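Local coordinates for protein D-aminoacid aminotransferase-like PLP-dependent enzyme (Haemophilus somnus, PDB 3CEB) that probably acts as a pyridoxal-phosphate-dependent enzyme of the class IV aminotransferase family, perhaps as a 4-amino-4-deoxychorismate lyase, at residues L12-G16 / Q17-I21; N112-K115 / Q116-E119; T132-I136 / G137-F141. All coordinates share one frame; numbering follows the deposited sequence.

Contact 1: L12-G16 / Q17-I21; sequences LIEQG and QAKNI
I13 lays its terminal methyl over A18, with CD1 of I13 3.8 Å from CB of A18 and about as near its CA. The two residues form an antiparallel non-hydrogen-bonded pair, so their side chains emerge on the same face of the hairpin and meet directly. On the other face, E14 and K19 cross obliquely. The lysine chain bends at its second torsion (chi2 -57°), which carries its aliphatic part over the glutamate: K19 CE stands 3.3 Å from E14 OE1 and also packs near E14 CB. K19 NZ remains 4.2 Å from E14 OE1, so the opposite charges probably attract through space without closing a salt bridge.

The backbone supplies the polar framework. E14 and Q17 exchange bonds in both directions; E14 N to Q17 O is 2.8 Å and fairly straight, at 164°. Between them Q15 and G16 take positive phi angles in a type I' turn, the compact reversal of a two-residue beta hairpin. Further from the turn, K19 N reaches L12 O at 2.9 Å, and one water extends the ladder, accepting from L12 N at 3.0 Å and donating to K19 O at 2.7 Å.

The hairpin forms one margin of an antiparallel sheet, with 17-18 as its outermost strand. Strand 63-70 flanks strand 7-14 through a backbone bond between I13 and I64, while I50 of helix 46-51 touches both I13 and A18. Just beyond the hairpin, I21 opens helix 21-35 and rests on A47.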
ATOM      1  N   LEU A  12      -9.300  -2.873   3.557  1.00 30.69           N
ATOM      2  CA  LEU A  12     -10.237  -3.662   2.772  1.00 29.79           C
ATOM      3  C   LEU A  12     -11.235  -4.362   3.699  1.00 29.31           C
ATOM      4  O   LEU A  12     -10.871  -4.865   4.748  1.00 29.16           O
ATOM      5  CB  LEU A  12      -9.459  -4.686   1.958  1.00 29.42           C
ATOM      6  CG  LEU A  12     -10.201  -5.764   1.176  1.00 30.49           C
ATOM      7  CD1 LEU A  12     -11.101  -5.160   0.116  1.00 30.19           C
ATOM      8  CD2 LEU A  12      -9.175  -6.743   0.555  1.00 28.91           C
ATOM      9  N   ILE A  13     -12.498  -4.306   3.322  1.00 28.96           N
ATOM     10  CA  ILE A  13     -13.507  -5.179   3.876  1.00 28.80           C
ATOM     11  C   ILE A  13     -13.762  -6.197   2.776  1.00 30.27           C
ATOM     12  O   ILE A  13     -14.071  -5.847   1.648  1.00 29.85           O
ATOM     13  CB  ILE A  13     -14.818  -4.472   4.189  1.00 28.05           C
ATOM     14  CG1 ILE A  13     -14.569  -3.170   4.999  1.00 27.84           C
ATOM     15  CG2 ILE A  13     -15.744  -5.418   4.899  1.00 25.52           C
ATOM     16  CD1 ILE A  13     -13.718  -3.285   6.206  1.00 25.19           C
ATOM     17  N   GLU A  14     -13.618  -7.466   3.094  1.00 32.05           N
ATOM     18  CA  GLU A  14     -13.844  -8.515   2.100  1.00 33.41           C
ATOM     19  C   GLU A  14     -14.546  -9.665   2.731  1.00 34.03           C
ATOM     20  O   GLU A  14     -14.129 -10.152   3.766  1.00 33.79           O
ATOM     21  CB  GLU A  14     -12.511  -8.990   1.511  1.00 33.72           C
ATOM     22  CG  GLU A  14     -12.593 -10.282   0.719  1.00 32.87           C
ATOM     23  CD  GLU A  14     -11.243 -10.654   0.170  1.00 34.92           C
ATOM     24  OE1 GLU A  14     -10.229 -10.471   0.871  1.00 33.24           O
ATOM     25  OE2 GLU A  14     -11.175 -11.121  -0.979  1.00 39.03           O
ATOM     26  N   GLN A  15     -15.619 -10.106   2.096  1.00 36.23           N
ATOM     27  CA  GLN A  15     -16.407 -11.210   2.653  1.00 37.46           C
ATOM     28  C   GLN A  15     -16.855 -10.829   4.064  1.00 38.01           C
ATOM     29  O   GLN A  15     -16.824 -11.665   4.944  1.00 38.01           O
ATOM     30  CB  GLN A  15     -15.533 -12.467   2.761  1.00 37.87           C
ATOM     31  CG  GLN A  15     -14.798 -12.842   1.489  1.00 39.22           C
ATOM     32  CD  GLN A  15     -15.362 -14.037   0.831  1.00 40.85           C
ATOM     33  OE1 GLN A  15     -16.585 -14.269   0.856  1.00 39.99           O
ATOM     34  NE2 GLN A  15     -14.467 -14.852   0.242  1.00 42.11           N
ATOM     35  N   GLY A  16     -17.167  -9.554   4.296  1.00 38.50           N
ATOM     36  CA  GLY A  16     -17.664  -9.127   5.592  1.00 38.46           C
ATOM     37  C   GLY A  16     -16.639  -9.218   6.708  1.00 39.07           C
ATOM     38  O   GLY A  16     -16.990  -9.328   7.881  1.00 39.21           O
ATOM     39  N   GLN A  17     -15.359  -9.189   6.360  1.00 39.28           N
ATOM     40  CA  GLN A  17     -14.337  -8.959   7.386  1.00 39.56           C
ATOM     41  C   GLN A  17     -13.371  -7.849   6.977  1.00 38.44           C
ATOM     42  O   GLN A  17     -13.012  -7.711   5.817  1.00 38.60           O
ATOM     43  CB  GLN A  17     -13.504 -10.199   7.637  1.00 40.56           C
ATOM     44  CG  GLN A  17     -14.232 -11.443   8.113  1.00 44.10           C
ATOM     45  CD  GLN A  17     -13.355 -12.659   7.857  1.00 48.64           C
ATOM     46  OE1 GLN A  17     -12.124 -12.517   7.696  1.00 52.80           O
ATOM     47  NE2 GLN A  17     -13.963 -13.838   7.764  1.00 48.24           N
ATOM     48  N   ALA A  18     -12.958  -7.059   7.946  1.00 37.08           N
ATOM     49  CA  ALA A  18     -11.890  -6.088   7.748  1.00 36.09           C
ATOM     50  C   ALA A  18     -10.636  -6.934   7.654  1.00 35.22           C
ATOM     51  O   ALA A  18     -10.463  -7.866   8.404  1.00 34.55           O
ATOM     52  CB  ALA A  18     -11.807  -5.117   8.945  1.00 34.87           C
ATOM     53  N   LYS A  19      -9.760  -6.624   6.719  1.00 35.04           N
ATOM     54  CA  LYS A  19      -8.557  -7.433   6.508  1.00 34.19           C
ATOM     55  C   LYS A  19      -7.261  -6.827   7.023  1.00 33.54           C
ATOM     56  O   LYS A  19      -7.026  -5.626   6.882  1.00 33.15           O
ATOM     57  CB  LYS A  19      -8.389  -7.677   5.016  1.00 34.24           C
ATOM     58  CG  LYS A  19      -9.513  -8.478   4.400  1.00 36.01           C
ATOM     59  CD  LYS A  19      -9.661  -9.815   5.100  1.00 38.72           C
ATOM     60  CE  LYS A  19     -10.105 -10.844   4.113  1.00 41.48           C
ATOM     61  NZ  LYS A  19     -10.283 -12.205   4.698  1.00 44.12           N
ATOM     62  N   ASN A  20      -6.402  -7.694   7.572  1.00 32.94           N
ATOM     63  CA  ASN A  20      -5.034  -7.319   7.970  1.00 32.12           C
ATOM     64  C   ASN A  20      -5.018  -6.147   8.909  1.00 31.85           C
ATOM     65  O   ASN A  20      -4.114  -5.326   8.901  1.00 32.11           O
ATOM     66  CB  ASN A  20      -4.206  -7.015   6.734  1.00 31.87           C
ATOM     67  CG  ASN A  20      -4.034  -8.239   5.837  1.00 33.36           C
ATOM     68  OD1 ASN A  20      -4.042  -9.389   6.305  1.00 33.57           O
ATOM     69  ND2 ASN A  20      -3.847  -7.997   4.548  1.00 35.65           N
ATOM     70  N   ILE A  21      -6.030  -6.094   9.756  1.00 31.89           N
ATOM     71  CA  ILE A  21      -6.233  -4.947  10.624  1.00 31.71           C
ATOM     72  C   ILE A  21      -5.025  -4.728  11.532  1.00 30.71           C
ATOM     73  O   ILE A  21      -4.582  -3.603  11.685  1.00 31.34           O
ATOM     74  CB  ILE A  21      -7.616  -4.997  11.440  1.00 32.23           C
ATOM     75  CG1 ILE A  21      -8.012  -3.583  11.803  1.00 32.23           C
ATOM     76  CG2 ILE A  21      -7.534  -5.902  12.684  1.00 31.97           C
ATOM     77  CD1 ILE A  21      -8.131  -2.747  10.553  1.00 33.64           C
TER
HETATM   78  O   HOH W   1      -6.797  -4.141   4.631  1.00 23.69           O

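Contact 2: N112-K115 / Q116-E119; sequences NLLK and QKEE
L113 and Q116 run side by side and point the same way, as do L114 and K117, so two neighbouring pairs of side chains follow the same three-residue step along the chain. In the first pair the amide end of the glutamine lies alongside a leucine methyl, with Q116 NE2 3.7 Å from L113 CD2. The extended Q116 chain also passes the leucine's carbonyl, and Q116 CB is 3.2 Å from L113 O.

The second pair is mainly aliphatic. K117 CD lies 4.0 Å from L114 CD1, and the lysine's lower methylenes pass by L114 O, starting with K117 CB at 3.4 Å. K117 takes the crowded position at its first torsion (chi1 72°), with CG between the backbone N and the carbonyl carbon, and this keeps the chain close to L114. A weak bond of 3.4 Å from K115 NZ to N112 OD1 adds a polar link to the preceding turn.

Beneath these pairs the backbone repeats the step: Q116 N bonds to L113 O at 2.8 Å and K117 N to L114 O at 3.0 Å.

Around the contact, L113 is buried against V93 and I123, while K117 also touches I123. The E118 carboxylate forms a salt bridge with K91 of strand 90-94. Successive bonds from residue i+3 to residue i are characteristic of 3-10-type turns, here following helix 108-114 in the beta-alpha-beta crossover that links parallel strands 90-94 and 122-127.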
ATOM      1  N   ASN A 112       2.084  12.493 -10.466  1.00 32.37           N
ATOM      2  CA  ASN A 112       2.815  12.980 -11.638  1.00 32.46           C
ATOM      3  C   ASN A 112       3.656  11.897 -12.309  1.00 31.79           C
ATOM      4  O   ASN A 112       3.816  11.908 -13.509  1.00 31.84           O
ATOM      5  CB  ASN A 112       3.670  14.177 -11.293  1.00 32.60           C
ATOM      6  CG  ASN A 112       2.835  15.403 -11.066  1.00 36.73           C
ATOM      7  OD1 ASN A 112       1.781  15.570 -11.711  1.00 40.96           O
ATOM      8  ND2 ASN A 112       3.277  16.283 -10.147  1.00 40.53           N
ATOM      9  N   LEU A 113       4.194  10.970 -11.529  1.00 31.52           N
ATOM     10  CA  LEU A 113       4.946   9.854 -12.077  1.00 31.97           C
ATOM     11  C   LEU A 113       3.982   8.952 -12.830  1.00 32.28           C
ATOM     12  O   LEU A 113       4.250   8.546 -13.932  1.00 32.42           O
ATOM     13  CB  LEU A 113       5.677   9.071 -10.985  1.00 31.72           C
ATOM     14  CG  LEU A 113       6.813   9.907 -10.371  1.00 32.38           C
ATOM     15  CD1 LEU A 113       7.581   9.133  -9.320  1.00 28.43           C
ATOM     16  CD2 LEU A 113       7.726  10.444 -11.483  1.00 28.75           C
ATOM     17  N   LEU A 114       2.823   8.695 -12.244  1.00 33.22           N
ATOM     18  CA  LEU A 114       1.810   7.832 -12.875  1.00 33.30           C
ATOM     19  C   LEU A 114       1.388   8.345 -14.239  1.00 33.56           C
ATOM     20  O   LEU A 114       1.036   7.556 -15.073  1.00 33.69           O
ATOM     21  CB  LEU A 114       0.562   7.724 -12.006  1.00 33.19           C
ATOM     22  CG  LEU A 114      -0.529   6.733 -12.423  1.00 32.59           C
ATOM     23  CD1 LEU A 114      -0.001   5.313 -12.472  1.00 30.28           C
ATOM     24  CD2 LEU A 114      -1.696   6.872 -11.415  1.00 28.95           C
ATOM     25  N   LYS A 115       1.426   9.655 -14.445  1.00 33.63           N
ATOM     26  CA  LYS A 115       1.053  10.232 -15.746  1.00 34.84           C
ATOM     27  C   LYS A 115       1.974   9.757 -16.826  1.00 34.64           C
ATOM     28  O   LYS A 115       1.674   9.898 -17.976  1.00 34.97           O
ATOM     29  CB  LYS A 115       1.081  11.768 -15.755  1.00 34.97           C
ATOM     30  CG  LYS A 115      -0.025  12.393 -14.980  1.00 37.85           C
ATOM     31  CD  LYS A 115       0.022  13.909 -15.088  1.00 42.40           C
ATOM     32  CE  LYS A 115      -0.857  14.565 -13.997  1.00 43.88           C
ATOM     33  NZ  LYS A 115      -0.646  16.048 -14.068  1.00 47.39           N
ATOM     34  N   GLN A 116       3.106   9.202 -16.451  1.00 35.19           N
ATOM     35  CA  GLN A 116       4.061   8.706 -17.447  1.00 35.76           C
ATOM     36  C   GLN A 116       3.780   7.261 -17.885  1.00 35.83           C
ATOM     37  O   GLN A 116       4.569   6.669 -18.610  1.00 35.98           O
ATOM     38  CB  GLN A 116       5.484   8.780 -16.896  1.00 35.63           C
ATOM     39  CG  GLN A 116       6.013  10.192 -16.828  1.00 37.65           C
ATOM     40  CD  GLN A 116       7.329  10.279 -16.083  1.00 41.51           C
ATOM     41  OE1 GLN A 116       8.293   9.550 -16.379  1.00 44.60           O
ATOM     42  NE2 GLN A 116       7.381  11.167 -15.104  1.00 42.97           N
ATOM     43  N   LYS A 117       2.663   6.685 -17.467  1.00 35.82           N
ATOM     44  CA  LYS A 117       2.440   5.250 -17.725  1.00 36.13           C
ATOM     45  C   LYS A 117       2.182   4.915 -19.190  1.00 36.77           C
ATOM     46  O   LYS A 117       2.364   3.789 -19.612  1.00 36.70           O
ATOM     47  CB  LYS A 117       1.284   4.714 -16.881  1.00 35.75           C
ATOM     48  CG  LYS A 117      -0.099   5.166 -17.311  1.00 35.95           C
ATOM     49  CD  LYS A 117      -1.100   4.677 -16.281  1.00 36.29           C
ATOM     50  CE  LYS A 117      -2.356   5.549 -16.190  1.00 36.89           C
ATOM     51  NZ  LYS A 117      -3.221   5.482 -17.391  1.00 37.67           N
ATOM     52  N   GLU A 118       1.781   5.927 -19.941  1.00 37.34           N
ATOM     53  CA  GLU A 118       1.337   5.796 -21.333  1.00 38.01           C
ATOM     54  C   GLU A 118       0.264   4.733 -21.522  1.00 37.79           C
ATOM     55  O   GLU A 118      -0.865   4.891 -21.044  1.00 37.09           O
ATOM     56  CB  GLU A 118       2.511   5.517 -22.250  1.00 38.62           C
ATOM     57  CG  GLU A 118       3.830   6.122 -21.749  1.00 40.56           C
ATOM     58  CD  GLU A 118       4.813   6.387 -22.879  1.00 42.33           C
ATOM     59  OE1 GLU A 118       4.572   7.368 -23.592  1.00 42.44           O
ATOM     60  OE2 GLU A 118       5.818   5.638 -23.038  1.00 43.16           O
ATOM     61  N   GLU A 119       0.615   3.652 -22.228  1.00 37.95           N
ATOM     62  CA  GLU A 119      -0.366   2.583 -22.499  1.00 37.75           C
ATOM     63  C   GLU A 119      -0.339   1.518 -21.389  1.00 37.19           C
ATOM     64  O   GLU A 119      -1.237   0.723 -21.293  1.00 37.85           O
ATOM     65  CB  GLU A 119      -0.251   1.980 -23.925  1.00 38.25           C
ATOM     66  CG  GLU A 119      -0.927   2.803 -25.154  1.00 38.91           C
ATOM     67  CD  GLU A 119      -2.458   3.171 -25.005  1.00 42.24           C
ATOM     68  OE1 GLU A 119      -3.075   3.017 -23.922  1.00 43.45           O
ATOM     69  OE2 GLU A 119      -3.071   3.668 -25.983  1.00 43.17           O
TER

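Contact 3: T132-I136 / G137-F141; sequences TDCSI and GNLIF
The carboxylate of D133 presents one face to the amide nitrogen of N138, whose ND2 lies over that face, 3.4 Å from D133 CG and equally far from the two oxygens. The side chains run alongside each other, pointing the same way, but their flat groups are almost perpendicular, with planes 86° apart. The carboxylate oxygens have other partners: OD1 accepts from L154 N, while OD2 takes both L155 N and N1 of the modified residue LLP at position 103. The N138 amide is held in turn by L155 O and, weakly, by G157 N.

C134 and G137 close the loop, C134 N bonding to G137 O at 2.9 Å with an angle of 134°. The cysteine's first torsion (chi1 66°) sets SG between its backbone N and carbonyl carbon, bringing C134 SG to 3.3 Å from G137 N. L139 CD1 lies against the backbone at C134 N, while L139 CD2 turns to the cysteine and meets C134 CB at 3.8 Å. A water ties the loop to the strand, donating to T132 O at 2.7 Å and accepting from L139 N at 3.0 Å, with a weak further bond from N138 ND2.

S135 O serves the same site, receiving R107 NH2 and making a weak bond with O3 of the cofactor residue. Several bonds thus fix the rotation of D133 and hold OD2 against the pyridine nitrogen, consistent with fold type IV PLP enzymes, in which an acidic residue at that position helps the cofactor ring act as an electron sink.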
ATOM      1  N   THR A 132      11.420  -0.372  -6.950  1.00 29.40           N
ATOM      2  CA  THR A 132      10.748  -0.097  -5.687  1.00 29.48           C
ATOM      3  C   THR A 132       9.273  -0.408  -5.801  1.00 30.02           C
ATOM      4  O   THR A 132       8.891  -1.564  -5.813  1.00 29.96           O
ATOM      5  CB  THR A 132      11.035   1.328  -5.188  1.00 29.40           C
ATOM      6  OG1 THR A 132      10.521   2.304  -6.117  1.00 29.24           O
ATOM      7  CG2 THR A 132      12.578   1.506  -5.006  1.00 29.70           C
ATOM      8  N   ASP A 133       8.448   0.618  -5.888  1.00 31.27           N
ATOM      9  CA  ASP A 133       7.010   0.446  -5.869  1.00 32.68           C
ATOM     10  C   ASP A 133       6.329   0.885  -7.169  1.00 33.67           C
ATOM     11  O   ASP A 133       6.959   1.550  -8.000  1.00 34.50           O
ATOM     12  CB  ASP A 133       6.415   1.313  -4.755  1.00 32.75           C
ATOM     13  CG  ASP A 133       6.936   0.974  -3.335  1.00 34.05           C
ATOM     14  OD1 ASP A 133       7.894   0.190  -3.129  1.00 34.59           O
ATOM     15  OD2 ASP A 133       6.348   1.539  -2.383  1.00 36.09           O
ATOM     16  N   CYS A 134       5.042   0.536  -7.335  1.00 33.95           N
ATOM     17  CA  CYS A 134       4.210   1.212  -8.331  1.00 34.47           C
ATOM     18  C   CYS A 134       3.563   2.409  -7.590  1.00 34.05           C
ATOM     19  O   CYS A 134       3.875   2.633  -6.429  1.00 33.94           O
ATOM     20  CB  CYS A 134       3.165   0.309  -9.001  1.00 34.45           C
ATOM     21  SG  CYS A 134       1.877  -0.311  -7.950  1.00 37.57           S
ATOM     22  N   SER A 135       2.697   3.184  -8.252  1.00 33.62           N
ATOM     23  CA  SER A 135       2.205   4.426  -7.641  1.00 33.47           C
ATOM     24  C   SER A 135       1.253   4.144  -6.517  1.00 33.89           C
ATOM     25  O   SER A 135       1.155   4.947  -5.602  1.00 34.11           O
ATOM     26  CB  SER A 135       1.487   5.345  -8.624  1.00 33.38           C
ATOM     27  OG  SER A 135       0.125   4.989  -8.737  1.00 33.24           O
ATOM     28  N   ILE A 136       0.558   3.004  -6.566  1.00 33.80           N
ATOM     29  CA  ILE A 136      -0.466   2.695  -5.534  1.00 33.35           C
ATOM     30  C   ILE A 136      -0.144   1.468  -4.677  1.00 33.96           C
ATOM     31  O   ILE A 136      -0.903   1.121  -3.793  1.00 35.24           O
ATOM     32  CB  ILE A 136      -1.896   2.497  -6.113  1.00 32.63           C
ATOM     33  CG1 ILE A 136      -1.931   1.239  -6.967  1.00 34.12           C
ATOM     34  CG2 ILE A 136      -2.388   3.720  -6.880  1.00 27.64           C
ATOM     35  CD1 ILE A 136      -3.312   0.987  -7.658  1.00 33.66           C
ATOM     36  N   GLY A 137       0.967   0.788  -4.920  1.00 33.95           N
ATOM     37  CA  GLY A 137       1.254  -0.417  -4.146  1.00 32.56           C
ATOM     38  C   GLY A 137       2.671  -0.899  -4.304  1.00 32.52           C
ATOM     39  O   GLY A 137       3.509  -0.239  -4.946  1.00 33.69           O
ATOM     40  N   ASN A 138       2.964  -2.021  -3.670  1.00 31.27           N
ATOM     41  CA  ASN A 138       4.243  -2.642  -3.846  1.00 31.24           C
ATOM     42  C   ASN A 138       4.209  -3.566  -5.089  1.00 30.87           C
ATOM     43  O   ASN A 138       3.163  -3.806  -5.688  1.00 30.00           O
ATOM     44  CB  ASN A 138       4.654  -3.433  -2.591  1.00 30.83           C
ATOM     45  CG  ASN A 138       4.809  -2.555  -1.366  1.00 32.22           C
ATOM     46  OD1 ASN A 138       4.085  -2.725  -0.376  1.00 32.91           O
ATOM     47  ND2 ASN A 138       5.739  -1.600  -1.421  1.00 31.51           N
ATOM     48  N   LEU A 139       5.366  -4.130  -5.435  1.00 31.27           N
ATOM     49  CA  LEU A 139       5.454  -5.018  -6.586  1.00 30.94           C
ATOM     50  C   LEU A 139       6.038  -6.389  -6.243  1.00 30.28           C
ATOM     51  O   LEU A 139       6.841  -6.534  -5.319  1.00 29.89           O
ATOM     52  CB  LEU A 139       6.242  -4.341  -7.717  1.00 31.20           C
ATOM     53  CG  LEU A 139       5.654  -3.084  -8.356  1.00 30.76           C
ATOM     54  CD1 LEU A 139       6.733  -2.406  -9.147  1.00 29.90           C
ATOM     55  CD2 LEU A 139       4.389  -3.313  -9.205  1.00 30.50           C
ATOM     56  N   ILE A 140       5.566  -7.391  -6.994  1.00 29.82           N
ATOM     57  CA  ILE A 140       6.016  -8.770  -6.869  1.00 29.26           C
ATOM     58  C   ILE A 140       6.342  -9.300  -8.258  1.00 29.68           C
ATOM     59  O   ILE A 140       5.732  -8.923  -9.250  1.00 29.96           O
ATOM     60  CB  ILE A 140       4.995  -9.691  -6.126  1.00 28.72           C
ATOM     61  CG1 ILE A 140       3.668  -9.824  -6.878  1.00 28.84           C
ATOM     62  CG2 ILE A 140       4.717  -9.165  -4.737  1.00 27.39           C
ATOM     63  CD1 ILE A 140       2.709 -10.881  -6.267  1.00 24.33           C
ATOM     64  N   PHE A 141       7.327 -10.172  -8.307  1.00 29.58           N
ATOM     65  CA  PHE A 141       7.881 -10.654  -9.551  1.00 29.73           C
ATOM     66  C   PHE A 141       7.994 -12.151  -9.501  1.00 30.65           C
ATOM     67  O   PHE A 141       8.460 -12.707  -8.532  1.00 30.68           O
ATOM     68  CB  PHE A 141       9.259 -10.026  -9.730  1.00 29.41           C
ATOM     69  CG  PHE A 141       9.223  -8.517  -9.788  1.00 28.38           C
ATOM     70  CD1 PHE A 141       9.306  -7.760  -8.641  1.00 28.92           C
ATOM     71  CD2 PHE A 141       9.067  -7.852 -11.003  1.00 28.46           C
ATOM     72  CE1 PHE A 141       9.226  -6.357  -8.701  1.00 29.06           C
ATOM     73  CE2 PHE A 141       9.007  -6.461 -11.078  1.00 25.86           C
ATOM     74  CZ  PHE A 141       9.069  -5.711  -9.922  1.00 26.78           C
TER
HETATM   75  O   HOH W   2       7.570  -2.948  -3.863  1.00 18.15           O

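Overall arrangement
Contact 3 is buried close to the chain's centre, whereas contacts 1 and 2 are surface features on opposite sides of it, their centres about 30 Å apart. Contact 1 belongs to the antiparallel sheet containing strand 7-14 and touches neither of the others. Contacts 2 and 3 are neighbours, with centres about 14 Å apart: L114 CD2 packs 3.7 Å from S135 OG, and both contacts lean on strand 122-127. The chemistry follows location. At the surface, backbone ladders or tight turns are dressed with aliphatic packing, with an unclosed charge pair in contact 1 and a salt bridge in contact 2; inside, the polar groups are densely bonded, and 132-136/137-141 bonds directly to the cofactor.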